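Long-range contacts in macrophomate synthase intermolecular Diels-Alderase (Macrophoma commelinae, PDB 1IZC), which belongs to the HpcH/HpaI aldolase/citrate lyase family of TIM-barrel proteins and holds a magnesium ion together with pyruvic acid: residues 27-32 and 177-182; 123-128 and 183-188. The protein carries 1 engineered substitution. All coordinates share one frame; numbering follows the deposited sequence.

Contact 1 (27-32 and 177-182); sequences NLRQAL and HVCIIP
Asn-27 lies flat against the imidazole of His-177, its CB standing 3.6 Å from the ring centroid and almost on the ring normal, a CH-pi contact over one face. The amide continues the overlap beyond CB, its plane only 18° from that of the ring and its CG 3.3 Å from His-177 CD2. One water spans the outer ends of the stacked pair, accepting from Asn-27 ND2 and bonded to His-177 NE2, while ND1 of the same ring is tied to Pro-25 O. The amide oxygen, for its part, N-caps helix 28-37: Gln-30 N reaches Asn-27 OD1 at 2.9 Å, coming from above the carbonyl plane.

This helix precedes the first strand of a closed, eight-stranded parallel TIM barrel, and it meets the N-terminal end of the fifth strand, 179-184, with the two short axes inclined at 64°.

Direct polar bonds come from Arg-29. Its backbone N donates to His-177 O over 3.3 Å, and its side chain, bent at chi2 and chi3, folds back so that NH2 gives a nearly straight 2.8 Å bond to Val-178 O, which lies in the guanidinium plane. NE adds a weak bond to that oxygen, a third donor being Tyr-140 OH; NH2 also serves Asn-175 O.

Sulfur makes the apolar part. Cys-179 SG, anti to its carbonyl carbon (chi1 -57°), packs against the start of the helix, 3.4 Å from Arg-29 CA, with Leu-28 CG at 3.8 Å and Leu-32 CD1, one turn on, at 4.0 Å.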
# COMPACT_ATOMS: atom_id res chain seq x y z
N ASN A 27 11.59 4.97 28.29
CA ASN A 27 12.85 4.64 28.96
C ASN A 27 13.08 3.16 29.27
O ASN A 27 12.92 2.72 30.42
CB ASN A 27 12.99 5.46 30.24
CG ASN A 27 14.43 5.52 30.73
OD1 ASN A 27 15.26 4.71 30.30
ND2 ASN A 27 14.73 6.46 31.62
N LEU A 28 13.46 2.40 28.25
CA LEU A 28 13.73 0.98 28.43
C LEU A 28 14.95 0.80 29.32
O LEU A 28 15.04 -0.17 30.08
CB LEU A 28 13.93 0.30 27.07
CG LEU A 28 14.36 -1.18 27.09
CD1 LEU A 28 13.27 -2.02 27.80
CD2 LEU A 28 14.59 -1.68 25.66
N ARG A 29 15.90 1.73 29.24
CA ARG A 29 17.10 1.67 30.06
C ARG A 29 16.71 1.55 31.54
O ARG A 29 17.21 0.67 32.27
CB ARG A 29 17.95 2.93 29.84
CG ARG A 29 19.35 2.93 30.48
CD ARG A 29 20.41 2.27 29.56
NE ARG A 29 20.51 2.95 28.28
CZ ARG A 29 21.18 4.09 28.04
NH1 ARG A 29 21.86 4.71 29.01
NH2 ARG A 29 21.16 4.61 26.83
N GLN A 30 15.82 2.43 31.98
CA GLN A 30 15.39 2.42 33.38
C GLN A 30 14.49 1.23 33.68
O GLN A 30 14.54 0.66 34.77
CB GLN A 30 14.64 3.72 33.73
CG GLN A 30 14.42 3.89 35.22
CD GLN A 30 15.74 3.91 35.98
OE1 GLN A 30 16.64 4.68 35.63
NE2 GLN A 30 15.88 3.07 37.00
N ALA A 31 13.65 0.85 32.71
CA ALA A 31 12.77 -0.30 32.94
C ALA A 31 13.59 -1.54 33.24
O ALA A 31 13.25 -2.33 34.12
CB ALA A 31 11.88 -0.54 31.71
N LEU A 32 14.69 -1.71 32.50
CA LEU A 32 15.55 -2.86 32.72
C LEU A 32 16.24 -2.78 34.08
O LEU A 32 16.33 -3.78 34.79
CB LEU A 32 16.60 -2.98 31.62
CG LEU A 32 16.01 -3.38 30.26
CD1 LEU A 32 17.09 -3.25 29.18
CD2 LEU A 32 15.48 -4.80 30.33
N HIS A 177 17.60 6.83 26.92
CA HIS A 177 16.54 5.82 26.93
C HIS A 177 16.81 4.56 26.11
O HIS A 177 16.34 3.47 26.47
CB HIS A 177 15.23 6.41 26.40
CG HIS A 177 14.56 7.37 27.34
ND1 HIS A 177 13.30 7.86 27.11
CD2 HIS A 177 14.98 7.92 28.50
CE1 HIS A 177 12.96 8.68 28.09
NE2 HIS A 177 13.96 8.74 28.95
N VAL A 178 17.54 4.72 25.01
CA VAL A 178 17.80 3.63 24.06
C VAL A 178 18.81 2.59 24.50
O VAL A 178 19.89 2.92 25.01
CB VAL A 178 18.21 4.22 22.69
CG1 VAL A 178 18.53 3.09 21.71
CG2 VAL A 178 17.06 5.09 22.15
N CYS A 179 18.46 1.32 24.27
CA CYS A 179 19.29 0.18 24.67
C CYS A 179 19.79 -0.68 23.51
O CYS A 179 19.13 -0.80 22.47
CB CYS A 179 18.51 -0.73 25.62
SG CYS A 179 17.90 0.09 27.11
N ILE A 180 20.97 -1.29 23.72
CA ILE A 180 21.59 -2.18 22.74
C ILE A 180 21.64 -3.58 23.35
O ILE A 180 22.13 -3.77 24.48
CB ILE A 180 23.03 -1.75 22.36
CG1 ILE A 180 23.03 -0.36 21.76
CG2 ILE A 180 23.59 -2.71 21.33
CD1 ILE A 180 24.40 0.03 21.18
N ILE A 181 21.13 -4.56 22.60
CA ILE A 181 21.08 -5.95 23.03
C ILE A 181 21.69 -6.89 21.99
O ILE A 181 21.06 -7.20 20.97
CB ILE A 181 19.61 -6.39 23.28
CG1 ILE A 181 18.97 -5.50 24.35
CG2 ILE A 181 19.55 -7.85 23.75
CD1 ILE A 181 18.15 -4.36 23.78
N PRO A 182 22.93 -7.35 22.22
CA PRO A 182 23.55 -8.27 21.26
C PRO A 182 22.86 -9.62 21.36
O PRO A 182 22.47 -10.02 22.45
CB PRO A 182 24.99 -8.38 21.76
CG PRO A 182 25.22 -7.09 22.49
CD PRO A 182 23.91 -6.89 23.22
O HOH W 1 13.43 9.10 31.59

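Contact 2 (123-128 and 183-188). With MG (magnesium ion), chain B; PYR (pyruvic acid), chain C.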
# COMPACT_ATOMS: atom_id res chain seq x y z
N ILE A 123 20.71 -6.94 18.09
CA ILE A 123 21.63 -7.16 16.98
C ILE A 123 21.84 -8.65 16.78
O ILE A 123 22.38 -9.33 17.67
CB ILE A 123 23.01 -6.53 17.28
CG1 ILE A 123 22.84 -5.05 17.62
CG2 ILE A 123 23.95 -6.73 16.07
CD1 ILE A 123 24.05 -4.47 18.35
N PRO A 124 21.42 -9.20 15.63
CA PRO A 124 21.61 -10.63 15.46
C PRO A 124 23.03 -11.06 15.10
O PRO A 124 23.85 -10.27 14.62
CB PRO A 124 20.60 -10.99 14.37
CG PRO A 124 20.54 -9.76 13.52
CD PRO A 124 20.67 -8.59 14.51
N HIS A 125 23.31 -12.33 15.38
CA HIS A 125 24.58 -12.97 15.04
C HIS A 125 25.82 -12.23 15.50
O HIS A 125 26.79 -12.14 14.76
CB HIS A 125 24.64 -13.17 13.52
CG HIS A 125 23.34 -13.60 12.93
ND1 HIS A 125 22.82 -14.87 13.12
CD2 HIS A 125 22.40 -12.91 12.23
CE1 HIS A 125 21.61 -14.93 12.58
NE2 HIS A 125 21.34 -13.76 12.03
N VAL A 126 25.81 -11.71 16.72
CA VAL A 126 26.98 -10.98 17.21
C VAL A 126 28.10 -11.95 17.57
O VAL A 126 27.87 -12.94 18.27
CB VAL A 126 26.62 -10.13 18.45
CG1 VAL A 126 27.90 -9.55 19.08
CG2 VAL A 126 25.73 -8.98 18.03
N GLU A 127 29.31 -11.66 17.08
CA GLU A 127 30.46 -12.53 17.37
C GLU A 127 31.67 -11.75 17.88
O GLU A 127 32.60 -12.36 18.44
CB GLU A 127 30.84 -13.33 16.12
CG GLU A 127 29.70 -14.21 15.62
CD GLU A 127 30.10 -15.10 14.45
OE1 GLU A 127 30.97 -14.69 13.66
OE2 GLU A 127 29.51 -16.19 14.33
N THR A 128 31.67 -10.44 17.69
CA THR A 128 32.79 -9.61 18.13
C THR A 128 32.36 -8.30 18.79
O THR A 128 31.27 -7.78 18.53
CB THR A 128 33.74 -9.23 16.96
OG1 THR A 128 33.10 -8.28 16.10
CG2 THR A 128 34.13 -10.46 16.14
N GLN A 183 22.72 -10.31 20.23
CA GLN A 183 22.13 -11.63 20.25
C GLN A 183 23.25 -12.62 19.88
O GLN A 183 23.93 -12.46 18.87
CB GLN A 183 20.97 -11.73 19.26
CG GLN A 183 20.40 -13.11 19.16
CD GLN A 183 19.08 -13.14 18.42
OE1 GLN A 183 18.81 -12.29 17.57
NE2 GLN A 183 18.26 -14.13 18.73
N ILE A 184 23.45 -13.60 20.75
CA ILE A 184 24.48 -14.63 20.60
C ILE A 184 23.80 -15.87 20.02
O ILE A 184 22.93 -16.47 20.66
CB ILE A 184 25.10 -14.98 21.98
CG1 ILE A 184 25.69 -13.72 22.61
CG2 ILE A 184 26.18 -16.04 21.82
CD1 ILE A 184 26.88 -13.15 21.85
N GLU A 185 24.21 -16.27 18.83
CA GLU A 185 23.54 -17.41 18.20
C GLU A 185 24.41 -18.19 17.24
O GLU A 185 23.95 -18.70 16.21
CB GLU A 185 22.29 -16.92 17.49
CG GLU A 185 22.50 -15.75 16.56
CD GLU A 185 21.18 -15.21 16.05
OE1 GLU A 185 20.22 -15.99 16.08
OE2 GLU A 185 21.10 -14.04 15.63
N SER A 186 25.69 -18.30 17.58
CA SER A 186 26.61 -19.07 16.77
C SER A 186 27.70 -19.62 17.67
O SER A 186 27.88 -19.15 18.79
CB SER A 186 27.25 -18.19 15.68
OG SER A 186 28.06 -17.18 16.24
N VAL A 187 28.41 -20.62 17.18
CA VAL A 187 29.50 -21.22 17.95
C VAL A 187 30.55 -20.17 18.27
O VAL A 187 31.03 -20.08 19.41
CB VAL A 187 30.14 -22.40 17.18
CG1 VAL A 187 31.41 -22.86 17.89
CG2 VAL A 187 29.15 -23.54 17.09
N LYS A 188 30.92 -19.36 17.29
CA LYS A 188 31.92 -18.32 17.52
C LYS A 188 31.40 -17.28 18.51
O LYS A 188 32.17 -16.71 19.29
CB LYS A 188 32.32 -17.64 16.21
CG LYS A 188 33.19 -18.51 15.31
CD LYS A 188 33.72 -17.70 14.12
CE LYS A 188 34.72 -18.52 13.31
NZ LYS A 188 35.24 -17.77 12.13
MG MG B . 18.53 -16.19 14.88
C PYR C . 17.28 -17.90 16.86
O PYR C . 18.05 -18.05 15.90
OXT PYR C . 16.90 -18.83 17.62
CA PYR C . 16.84 -16.47 17.04
O3 PYR C . 17.19 -15.54 16.30
CB PYR C . 15.94 -16.25 18.19
O HOH W 2 24.31 -17.01 13.88
O HOH W 3 26.34 -15.07 17.37
O HOH W 4 18.92 -14.20 14.06
O HOH W 5 16.65 -16.55 13.66
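The magnesium and pyruvic acid site at the C-terminal end of the TIM barrel is built in part by this contact, in which the loop 123-128 after the fourth strand runs beside the end of the fifth strand and the turn into helix 187-191. Glu-185 joins the two. Its OE1 binds magnesium at 2.1 Å, whereas OE2 takes the backbone N-H of His-125 at 2.8 Å on its anti lone pair and accepts from water 4, itself a magnesium ligand. Over this carboxylate lies the His-125 ring, the planes 11° apart, with OE2 above the ring face but offset toward its rim. Water 2, at the ring edge, links His-125 ND1 to Glu-185 O; NE2 is bonded to Glu-72. Thus the carboxylate has one oxygen on the metal and the other fixed by loop and water.

The pairing of strands 120-123 and 179-184 ends with Gln-183 N on Ile-123 O; the loop then slips by one residue, His-125 turning its N-H to Glu-185, so that Val-126 N takes Gln-183 O at 3.0 Å. The extended side chain of Gln-183, with CG anti to the backbone N (chi1 176°), brings NE2 to 3.0 Å from the O3 atom of pyruvic acid, while Arg-101 holds OE1.

Farther along, Ser-186 OG donates to Glu-127 OE2 over 2.6 Å, again on an anti lone pair, and caps helix 187-191 by accepting from Gly-189 N. Water 3 bridges the two segments, donating to Val-126 O and Ser-186 OG and accepting from Glu-185 N.

Strand 179-184 is common to both contacts, whose centres are 19 Å apart. Contact 1 engages its N-terminal end, where helix 28-37 packs, and contact 2 its C-terminal end, where magnesium and pyruvic acid bind; the strand therefore spans the barrel from one end to the other. The two meet where strand 120-123 ends against strand 179-184: Ile-123 N lies 2.9 Å from Ile-181 O, a probable hydrogen bond within the barrel sheet. Apolar packing adds to this join, Ile-180 CG2 sitting 3.5 Å from Ile-123 CD1 and Pro-182 CB 3.8 Å from Val-126 CG2. Glu-185 and Asp-211 together supply the protein's ligands to the metal.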